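PDB 6JDR: PP1b from Porcine reproductive and respiratory syndrome virus, which probably uses ATP hydrolysis to unwind RNA and DNA duplexes in the 5' to 3' direction, acting as the zinc-binding helicase portion (nsp10) of the viral replicase polyprotein. Local coordinates for residues A[64-67]-A[68-71]; A[30-33]-A[34-37]; A[259-263]-A[264-268]; A[229-232]-A[233-236]. The protein carries 1 engineered substitution. All coordinates share one frame; numbering follows the deposited sequence.

Contact 1: residues A[64-67]-A[68-71]; sequences LDEV and LEQV
Glu66 and Glu69 bring their carboxylates together on the exposed side of a helical turn, while Leu64 and Leu68 meet on its buried side. The two acids run side by side and point the same way, with OE1 of Glu66 3.3 Å from OE1 of Glu69. Their carboxylate planes are nearly perpendicular, 81° apart. The approach depends on unequal chain shapes: Glu66 bends at its second torsion (chi2 -60°), which brings its carboxylate nearer to Glu69, whereas Glu69 stays extended beyond CG. Length and flexibility make glutamate suitable for this, since they let both carboxylates reach the same spot, the Glu69 chain passing close to Glu66 O on the way.

On the other side the contact is apolar. CG of Leu64 lies 4.0 Å from CD1 of Leu68, one turn on, and the two side chains cross obliquely. Leu68 also packs on His32 and His34 of a zinc site, and the branched Val67 presses against helix 232-239, so aliphatic residues suit both positions. The backbone beneath is held by Leu68 N to Leu64 O, at 2.9 Å. Past this bond the backbone bonds reach back three residues instead of four: Glu69 N to Glu66 O at 3.2 Å and Gln70 N to Val67 O at 3.3 Å.

Two acceptors this close would probably repel each other if both were ionised, unless a cation or a proton came between them. Glu66 and Glu69 are seen to bind calcium in a structure of this protein; though none is bound to this chain here, their closeness is consistent with two acids placed to share a cation.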
loop_
_atom_site.group_PDB
_atom_site.type_symbol
_atom_site.label_atom_id
_atom_site.label_comp_id
_atom_site.label_asym_id
_atom_site.label_seq_id
_atom_site.Cartn_x
_atom_site.Cartn_y
_atom_site.Cartn_z
ATOM N N LEU A 64 21.808 -4.902 1.146
ATOM C CA LEU A 64 21.694 -5.777 2.315
ATOM C C LEU A 64 22.835 -5.548 3.291
ATOM O O LEU A 64 22.640 -5.556 4.501
ATOM C CB LEU A 64 21.694 -7.245 1.892
ATOM C CG LEU A 64 21.592 -8.284 3.012
ATOM C CD1 LEU A 64 20.271 -8.157 3.756
ATOM C CD2 LEU A 64 21.752 -9.689 2.449
ATOM N N ASP A 65 24.029 -5.348 2.752
ATOM C CA ASP A 65 25.220 -5.204 3.571
ATOM C C ASP A 65 25.185 -3.896 4.351
ATOM O O ASP A 65 25.638 -3.839 5.491
ATOM C CB ASP A 65 26.470 -5.298 2.692
ATOM C CG ASP A 65 26.530 -6.603 1.920
ATOM O OD1 ASP A 65 26.398 -7.669 2.559
ATOM O OD2 ASP A 65 26.684 -6.564 0.680
ATOM N N GLU A 66 24.634 -2.855 3.736
ATOM C CA GLU A 66 24.468 -1.576 4.412
ATOM C C GLU A 66 23.434 -1.702 5.521
ATOM O O GLU A 66 23.653 -1.231 6.637
ATOM C CB GLU A 66 24.059 -0.491 3.421
ATOM C CG GLU A 66 25.112 -0.182 2.364
ATOM C CD GLU A 66 26.422 0.307 2.952
ATOM O OE1 GLU A 66 26.412 1.188 3.842
ATOM O OE2 GLU A 66 27.475 -0.192 2.514
ATOM N N VAL A 67 22.320 -2.361 5.221
ATOM C CA VAL A 67 21.297 -2.635 6.230
ATOM C C VAL A 67 21.903 -3.372 7.428
ATOM O O VAL A 67 21.664 -3.001 8.578
ATOM C CB VAL A 67 20.128 -3.448 5.638
ATOM C CG1 VAL A 67 19.207 -3.976 6.731
ATOM C CG2 VAL A 67 19.339 -2.591 4.660
ATOM N N LEU A 68 22.715 -4.389 7.149
ATOM C CA LEU A 68 23.276 -5.235 8.199
ATOM C C LEU A 68 24.280 -4.530 9.115
ATOM O O LEU A 68 24.623 -5.069 10.154
ATOM C CB LEU A 68 23.911 -6.496 7.599
ATOM C CG LEU A 68 22.956 -7.558 7.044
ATOM C CD1 LEU A 68 23.739 -8.657 6.337
ATOM C CD2 LEU A 68 22.072 -8.148 8.136
ATOM N N GLU A 69 24.743 -3.337 8.749
ATOM C CA GLU A 69 25.627 -2.552 9.628
ATOM C C GLU A 69 24.980 -2.176 10.967
ATOM O O GLU A 69 25.682 -1.914 11.937
ATOM C CB GLU A 69 26.131 -1.292 8.911
ATOM C CG GLU A 69 27.165 -1.596 7.836
ATOM C CD GLU A 69 27.434 -0.438 6.895
ATOM O OE1 GLU A 69 26.823 0.637 7.052
ATOM O OE2 GLU A 69 28.268 -0.608 5.979
ATOM N N GLN A 70 23.652 -2.163 11.020
ATOM C CA GLN A 70 22.926 -1.905 12.267
ATOM C C GLN A 70 22.434 -3.177 12.942
ATOM O O GLN A 70 21.725 -3.093 13.938
ATOM C CB GLN A 70 21.712 -1.000 12.012
ATOM C CG GLN A 70 21.965 0.161 11.070
ATOM C CD GLN A 70 23.256 0.898 11.363
ATOM O OE1 GLN A 70 23.623 1.104 12.519
ATOM N NE2 GLN A 70 23.957 1.295 10.306
ATOM N N VAL A 71 22.793 -4.342 12.403
ATOM C CA VAL A 71 22.324 -5.621 12.930
ATOM C C VAL A 71 23.495 -6.352 13.601
ATOM O O VAL A 71 24.328 -6.935 12.911
ATOM C CB VAL A 71 21.709 -6.484 11.812
ATOM C CG1 VAL A 71 21.087 -7.748 12.388
ATOM C CG2 VAL A 71 20.658 -5.692 11.043
#

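Contact 2: residues A[30-33]-A[34-37]. With ZN (zinc ion), chain B.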
loop_
_atom_site.group_PDB
_atom_site.type_symbol
_atom_site.label_atom_id
_atom_site.label_comp_id
_atom_site.label_asym_id
_atom_site.label_seq_id
_atom_site.Cartn_x
_atom_site.Cartn_y
_atom_site.Cartn_z
ATOM N N HIS A 30 33.450 -13.725 0.314
ATOM C CA HIS A 30 34.475 -12.745 0.679
ATOM C C HIS A 30 33.979 -11.286 0.691
ATOM O O HIS A 30 34.787 -10.363 0.778
ATOM C CB HIS A 30 35.675 -12.891 -0.274
ATOM C CG HIS A 30 36.560 -14.062 0.036
ATOM N ND1 HIS A 30 36.103 -15.364 0.050
ATOM C CD2 HIS A 30 37.880 -14.125 0.331
ATOM C CE1 HIS A 30 37.102 -16.176 0.346
ATOM N NE2 HIS A 30 38.192 -15.450 0.521
ATOM N N PHE A 31 32.665 -11.078 0.615
ATOM C CA PHE A 31 32.097 -9.725 0.626
ATOM C C PHE A 31 30.974 -9.575 1.662
ATOM O O PHE A 31 30.018 -8.819 1.456
ATOM C CB PHE A 31 31.594 -9.352 -0.773
ATOM C CG PHE A 31 32.665 -9.364 -1.825
ATOM C CD1 PHE A 31 33.451 -8.240 -2.051
ATOM C CD2 PHE A 31 32.889 -10.499 -2.593
ATOM C CE1 PHE A 31 34.441 -8.246 -3.023
ATOM C CE2 PHE A 31 33.877 -10.511 -3.569
ATOM C CZ PHE A 31 34.655 -9.385 -3.785
ATOM N N HIS A 32 31.116 -10.274 2.785
ATOM C CA HIS A 32 30.132 -10.238 3.864
ATOM C C HIS A 32 30.840 -9.943 5.180
ATOM O O HIS A 32 31.238 -10.853 5.908
ATOM C CB HIS A 32 29.388 -11.569 3.929
ATOM C CG HIS A 32 28.231 -11.574 4.877
ATOM N ND1 HIS A 32 26.950 -11.248 4.490
ATOM C CD2 HIS A 32 28.159 -11.887 6.192
ATOM C CE1 HIS A 32 26.140 -11.351 5.527
ATOM N NE2 HIS A 32 26.848 -11.743 6.570
ATOM N N GLN A 33 30.993 -8.660 5.481
ATOM C CA GLN A 33 31.764 -8.225 6.643
ATOM C C GLN A 33 30.958 -8.277 7.940
ATOM O O GLN A 33 31.513 -8.116 9.022
ATOM C CB GLN A 33 32.308 -6.812 6.409
ATOM C CG GLN A 33 33.188 -6.710 5.170
ATOM C CD GLN A 33 33.866 -5.362 5.027
ATOM O OE1 GLN A 33 33.289 -4.326 5.344
ATOM N NE2 GLN A 33 35.099 -5.371 4.536
ATOM N N HIS A 34 29.654 -8.508 7.821
ATOM C CA HIS A 34 28.743 -8.574 8.968
ATOM C C HIS A 34 29.115 -9.650 9.988
ATOM O O HIS A 34 29.042 -9.422 11.194
ATOM C CB HIS A 34 27.319 -8.811 8.456
ATOM C CG HIS A 34 26.302 -8.990 9.535
ATOM N ND1 HIS A 34 25.658 -10.186 9.753
ATOM C CD2 HIS A 34 25.807 -8.125 10.449
ATOM C CE1 HIS A 34 24.815 -10.057 10.761
ATOM N NE2 HIS A 34 24.889 -8.815 11.204
ATOM N N CYS A 35 29.507 -10.822 9.504
ATOM C CA CYS A 35 29.795 -11.956 10.384
ATOM C C CYS A 35 30.633 -13.001 9.644
ATOM O O CYS A 35 30.784 -12.917 8.424
ATOM C CB CYS A 35 28.487 -12.567 10.900
ATOM S SG CYS A 35 27.473 -13.346 9.630
ATOM N N PRO A 36 31.191 -13.980 10.378
ATOM C CA PRO A 36 32.054 -14.973 9.739
ATOM C C PRO A 36 31.383 -15.808 8.647
ATOM O O PRO A 36 30.195 -16.140 8.744
ATOM C CB PRO A 36 32.466 -15.880 10.905
ATOM C CG PRO A 36 32.361 -15.023 12.109
ATOM C CD PRO A 36 31.185 -14.131 11.846
ATOM N N VAL A 37 32.161 -16.134 7.620
ATOM C CA VAL A 37 31.753 -17.084 6.596
ATOM C C VAL A 37 32.796 -18.197 6.538
ATOM O O VAL A 37 33.898 -17.995 6.028
ATOM C CB VAL A 37 31.634 -16.409 5.215
ATOM C CG1 VAL A 37 31.115 -17.399 4.181
ATOM C CG2 VAL A 37 30.730 -15.188 5.301
HETATM ZN ZN ZN B . 26.059 -11.949 8.556
#
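Between His32 and Cys35 the backbone turns sharply through Gln33 and His34, without a regular helix or strand, and brings His32 O to 3.3 Å from Cys35 O, two acceptors that cannot bond each other. The turn directs three side chains at one zinc ion. His32 binds through NE2 at 2.1 Å, His34 through ND1 at 2.2 Å and Cys35 through SG at 2.3 Å; Cys20 supplies the fourth ligand.

The histidines therefore use different nitrogens. Both have CG opposite the backbone N (chi1 -172° and 176°), but His32 presents the far nitrogen of its ring, NE2, and His34 the nitrogen next to CG, ND1. The two side chains lie alongside each other and point the same way, yet their ring planes stand at 89°, an oblique pairing with centroids 5.6 Å apart. Cys35 SG comes in at the edge of the His32 ring, near its plane and 3.5 Å from NE2. A short thiolate suits this place because the backbone already passes near the ion. Val37 CG2 packs on His32 CB at 4.1 Å.

Each ring nitrogen that does not hold metal has a second-shell partner: His32 ND1 bonds to Tyr9 OH, and His34 NE2 to the carbonyl oxygen of Val71. Together with the metal bonds these help set the rotation of the imidazoles, and they probably polarise the rings toward better metal donation. The result is a Cys2His2 zinc site of the N-terminal zinc-binding domain of the arterivirus helicase.

Contact 3: residues A[259-263]-A[264-268]. With ZN (zinc ion), chain E.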
loop_
_atom_site.group_PDB
_atom_site.type_symbol
_atom_site.label_atom_id
_atom_site.label_comp_id
_atom_site.label_asym_id
_atom_site.label_seq_id
_atom_site.Cartn_x
_atom_site.Cartn_y
_atom_site.Cartn_z
ATOM N N ASP A 259 16.203 11.843 8.351
ATOM C CA ASP A 259 15.459 10.963 7.467
ATOM C C ASP A 259 16.178 9.634 7.289
ATOM O O ASP A 259 17.236 9.563 6.667
ATOM C CB ASP A 259 15.252 11.632 6.109
ATOM C CG ASP A 259 14.392 10.805 5.172
ATOM O OD1 ASP A 259 14.376 11.122 3.963
ATOM O OD2 ASP A 259 13.738 9.842 5.631
ATOM N N SER A 260 15.589 8.591 7.859
ATOM C CA SER A 260 16.005 7.226 7.608
ATOM C C SER A 260 14.783 6.438 7.167
ATOM O O SER A 260 13.747 6.467 7.823
ATOM C CB SER A 260 16.608 6.602 8.863
ATOM O OG SER A 260 16.693 5.195 8.737
ATOM N N HIS A 261 14.908 5.755 6.037
ATOM C CA HIS A 261 13.856 4.886 5.541
ATOM C C HIS A 261 14.495 3.842 4.647
ATOM O O HIS A 261 15.584 4.060 4.125
ATOM C CB HIS A 261 12.805 5.690 4.772
ATOM C CG HIS A 261 13.362 6.477 3.627
ATOM N ND1 HIS A 261 13.777 7.784 3.756
ATOM C CD2 HIS A 261 13.576 6.140 2.332
ATOM C CE1 HIS A 261 14.218 8.221 2.590
ATOM N NE2 HIS A 261 14.109 7.243 1.710
ATOM N N CYS A 262 13.829 2.708 4.474
ATOM C CA CYS A 262 14.396 1.627 3.675
ATOM C C CYS A 262 14.665 2.110 2.253
ATOM O O CYS A 262 13.819 2.769 1.646
ATOM C CB CYS A 262 13.470 0.411 3.657
ATOM S SG CYS A 262 14.299 -1.115 3.150
ATOM N N TYR A 263 15.849 1.791 1.735
ATOM C CA TYR A 263 16.261 2.208 0.389
ATOM C C TYR A 263 15.260 1.797 -0.697
ATOM O O TYR A 263 15.130 2.481 -1.712
ATOM C CB TYR A 263 17.640 1.635 0.043
ATOM C CG TYR A 263 17.589 0.176 -0.348
ATOM C CD1 TYR A 263 17.519 -0.203 -1.686
ATOM C CD2 TYR A 263 17.577 -0.824 0.620
ATOM C CE1 TYR A 263 17.449 -1.539 -2.050
ATOM C CE2 TYR A 263 17.515 -2.162 0.267
ATOM C CZ TYR A 263 17.450 -2.515 -1.069
ATOM O OH TYR A 263 17.386 -3.841 -1.423
ATOM N N VAL A 264 14.564 0.680 -0.486
ATOM C CA VAL A 264 13.613 0.173 -1.474
ATOM C C VAL A 264 12.543 1.194 -1.858
ATOM O O VAL A 264 12.062 1.178 -2.991
ATOM C CB VAL A 264 12.922 -1.142 -1.031
ATOM C CG1 VAL A 264 13.939 -2.268 -0.894
ATOM C CG2 VAL A 264 12.120 -0.961 0.256
ATOM N N PHE A 265 12.190 2.090 -0.935
ATOM C CA PHE A 265 11.144 3.087 -1.191
ATOM C C PHE A 265 11.555 4.137 -2.216
ATOM O O PHE A 265 10.698 4.719 -2.878
ATOM C CB PHE A 265 10.708 3.787 0.103
ATOM C CG PHE A 265 10.277 2.845 1.188
ATOM C CD1 PHE A 265 9.542 1.704 0.897
ATOM C CD2 PHE A 265 10.605 3.106 2.508
ATOM C CE1 PHE A 265 9.154 0.836 1.901
ATOM C CE2 PHE A 265 10.217 2.246 3.516
ATOM C CZ PHE A 265 9.492 1.109 3.216
ATOM N N ASP A 266 12.857 4.368 -2.348
ATOM C CA ASP A 266 13.382 5.307 -3.338
ATOM C C ASP A 266 13.459 4.715 -4.747
ATOM O O ASP A 266 13.685 5.443 -5.710
ATOM C CB ASP A 266 14.755 5.811 -2.900
ATOM C CG ASP A 266 14.705 6.537 -1.569
ATOM O OD1 ASP A 266 13.821 7.403 -1.403
ATOM O OD2 ASP A 266 15.534 6.236 -0.682
ATOM N N ILE A 267 13.283 3.403 -4.866
ATOM C CA ILE A 267 13.259 2.735 -6.172
ATOM C C ILE A 267 11.920 2.038 -6.436
ATOM O O ILE A 267 11.743 1.384 -7.460
ATOM C CB ILE A 267 14.434 1.738 -6.317
ATOM C CG1 ILE A 267 14.423 0.689 -5.199
ATOM C CG2 ILE A 267 15.760 2.488 -6.301
ATOM C CD1 ILE A 267 15.440 -0.420 -5.390
ATOM N N MET A 268 10.974 2.208 -5.518
ATOM C CA MET A 268 9.655 1.608 -5.630
ATOM C C MET A 268 8.791 2.509 -6.523
ATOM O O MET A 268 9.014 3.723 -6.576
ATOM C CB MET A 268 9.042 1.497 -4.230
ATOM C CG MET A 268 8.012 0.400 -4.034
ATOM S SD MET A 268 7.618 0.207 -2.279
ATOM C CE MET A 268 8.548 -1.256 -1.838
HETATM ZN ZN ZN E . 12.286 7.125 9.545
HETATM O O HOH W 1 11.874 8.622 7.536
#
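His261 and Asp266 meet at about a right angle, the imidazole turned 74° from the carboxylate plane. The ring NE2 donates to both acid oxygens on their syn sides, 3.0 Å to Asp266 OD2 and 3.1 Å to Asp266 OD1, a forked grip. At the other ring nitrogen, ND1 gives a 2.8 Å bond to Asp259 OD2, which lies in the ring plane, although ND1 meets this oxygen from above the carboxylate plane (35° out of it). Held between two carboxylates, His261 is probably favoured in its protonated form.

Two CH-pi contacts follow. CG1 of Val264 sits over one face of the Tyr263 ring, 3.5 Å from CZ and offset toward the rim, so a branched residue suits the place. CB of Cys262 lies over one face of the Phe265 ring, 3.7 Å from CE2, and the small side chain lets SG also pack on Val264 CG2. Along the backbone, Phe265 N to Cys262 O and Asp266 N to Tyr263 O close the turn.

Asp259 OD2 also accepts from a water on a zinc ion that Ser260 O binds at 2.4 Å, with Ala228 O as a further ligand. His261 and Asp266 bind a separate zinc in another structure of this protein. The segment is a metal-binding loop between strands 245-248 and 270-276 of the superfamily 1 helicase core.

Contact 4: residues A[229-232]-A[233-236]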
loop_
_atom_site.group_PDB
_atom_site.type_symbol
_atom_site.label_atom_id
_atom_site.label_comp_id
_atom_site.label_asym_id
_atom_site.label_seq_id
_atom_site.Cartn_x
_atom_site.Cartn_y
_atom_site.Cartn_z
ATOM N N TYR A 229 8.927 4.508 9.148
ATOM C CA TYR A 229 9.366 4.196 10.500
ATOM C C TYR A 229 9.846 2.752 10.660
ATOM O O TYR A 229 10.333 2.381 11.723
ATOM C CB TYR A 229 8.224 4.480 11.477
ATOM C CG TYR A 229 7.806 5.930 11.484
ATOM C CD1 TYR A 229 8.314 6.816 12.431
ATOM C CD2 TYR A 229 6.919 6.429 10.528
ATOM C CE1 TYR A 229 7.946 8.153 12.434
ATOM C CE2 TYR A 229 6.545 7.763 10.523
ATOM C CZ TYR A 229 7.061 8.620 11.479
ATOM O OH TYR A 229 6.696 9.948 11.488
ATOM N N CYS A 230 9.740 1.948 9.606
ATOM C CA CYS A 230 9.898 0.496 9.735
ATOM C C CYS A 230 11.341 0.017 9.783
ATOM O O CYS A 230 12.246 0.687 9.297
ATOM C CB CYS A 230 9.171 -0.219 8.600
ATOM S SG CYS A 230 7.385 -0.271 8.821
ATOM N N ASN A 231 11.532 -1.159 10.370
ATOM C CA ASN A 231 12.839 -1.804 10.443
ATOM C C ASN A 231 13.263 -2.273 9.059
ATOM O O ASN A 231 12.538 -3.015 8.405
ATOM C CB ASN A 231 12.784 -2.987 11.415
ATOM C CG ASN A 231 14.108 -3.728 11.518
ATOM O OD1 ASN A 231 14.520 -4.424 10.585
ATOM N ND2 ASN A 231 14.768 -3.604 12.665
ATOM N N HIS A 232 14.448 -1.851 8.626
ATOM C CA HIS A 232 14.886 -2.069 7.245
ATOM C C HIS A 232 15.030 -3.549 6.911
ATOM O O HIS A 232 14.587 -3.987 5.856
ATOM C CB HIS A 232 16.202 -1.337 6.965
ATOM C CG HIS A 232 16.089 0.153 7.017
ATOM N ND1 HIS A 232 17.121 0.989 6.647
ATOM C CD2 HIS A 232 15.068 0.959 7.393
ATOM C CE1 HIS A 232 16.747 2.245 6.809
ATOM N NE2 HIS A 232 15.504 2.255 7.260
ATOM N N LEU A 233 15.632 -4.311 7.819
ATOM C CA LEU A 233 15.838 -5.742 7.603
ATOM C C LEU A 233 14.515 -6.507 7.549
ATOM O O LEU A 233 14.359 -7.416 6.732
ATOM C CB LEU A 233 16.745 -6.333 8.694
ATOM C CG LEU A 233 17.160 -7.798 8.498
ATOM C CD1 LEU A 233 18.022 -7.966 7.254
ATOM C CD2 LEU A 233 17.894 -8.322 9.723
ATOM N N ASP A 234 13.567 -6.145 8.413
ATOM C CA ASP A 234 12.245 -6.775 8.383
ATOM C C ASP A 234 11.524 -6.501 7.065
ATOM O O ASP A 234 10.798 -7.354 6.564
ATOM C CB ASP A 234 11.372 -6.294 9.543
ATOM C CG ASP A 234 11.812 -6.848 10.875
ATOM O OD1 ASP A 234 12.442 -7.924 10.902
ATOM O OD2 ASP A 234 11.520 -6.218 11.907
ATOM N N VAL A 235 11.721 -5.310 6.513
ATOM C CA VAL A 235 11.108 -4.962 5.239
ATOM C C VAL A 235 11.681 -5.843 4.126
ATOM O O VAL A 235 10.943 -6.323 3.261
ATOM C CB VAL A 235 11.288 -3.467 4.906
ATOM C CG1 VAL A 235 10.892 -3.175 3.467
ATOM C CG2 VAL A 235 10.462 -2.623 5.864
ATOM N N LEU A 236 12.992 -6.060 4.164
ATOM C CA LEU A 236 13.639 -6.947 3.204
ATOM C C LEU A 236 13.168 -8.397 3.352
ATOM O O LEU A 236 13.055 -9.112 2.360
ATOM C CB LEU A 236 15.156 -6.863 3.334
ATOM C CG LEU A 236 15.805 -5.539 2.926
ATOM C CD1 LEU A 236 17.311 -5.646 3.086
ATOM C CD2 LEU A 236 15.445 -5.169 1.494
#
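Asn231 and Asp234 meet at an N-cap, the start of helix 232-239 in the superfamily 1 helicase core. A fully extended first torsion (chi1 179°) puts the asparagine OD1 over the first turn, where it accepts from Asp234 N at 2.9 Å. Asparagine suits the position because its short amide can stand in for the missing backbone carbonyl of a preceding turn. Its own carbonyl serves as well: Val235 N bonds to Asn231 O at 3.1 Å, in the carbonyl plane. One residue on, Leu236 N closes the next turn on His232 O.

Around this polar start, the carboxylate of Asp234 lies across the Asn231 amide, the planes 33° apart and OD2 3.5 Å from Asn231 CB. An acid in the first turn probably interacts favourably with the helix dipole, and the salt bridge from OD1 to Arg237 steadies it.

Further out, the apolar side chains join the helix to strand 222-224 and to helix 63-67. Cys230 and Val235 both pack on Leu224 of the strand, and their small and branched side chains suit a close approach. Leu233 and Leu236 turn instead to helix 63-67. Just ahead of the helix, CB of Cys230 rests 3.9 Å from CG2 of Val235.

The four contacts form a chain of neighbours running from the zinc-binding domain into the helicase core. Contacts 1 and 2, with centres about 11 Å apart, join where Leu68 O packs 3.3 Å from His34 CD2, beside the bond from the same ring to Val71. On its other side contact 1 meets contact 4, with Leu64 CD1 3.9 Å from Leu236 CD1. Contact 4 in turn touches contact 3, where His232 NE2 lies 3.2 Å from His261 C. The side chain of His232 is about 6 Å from a bound zinc ion, the one that Ser260 of contact 3 holds. Contacts 2 and 3, each zinc-bearing, stay apart, their nearest atoms about 13 Å away.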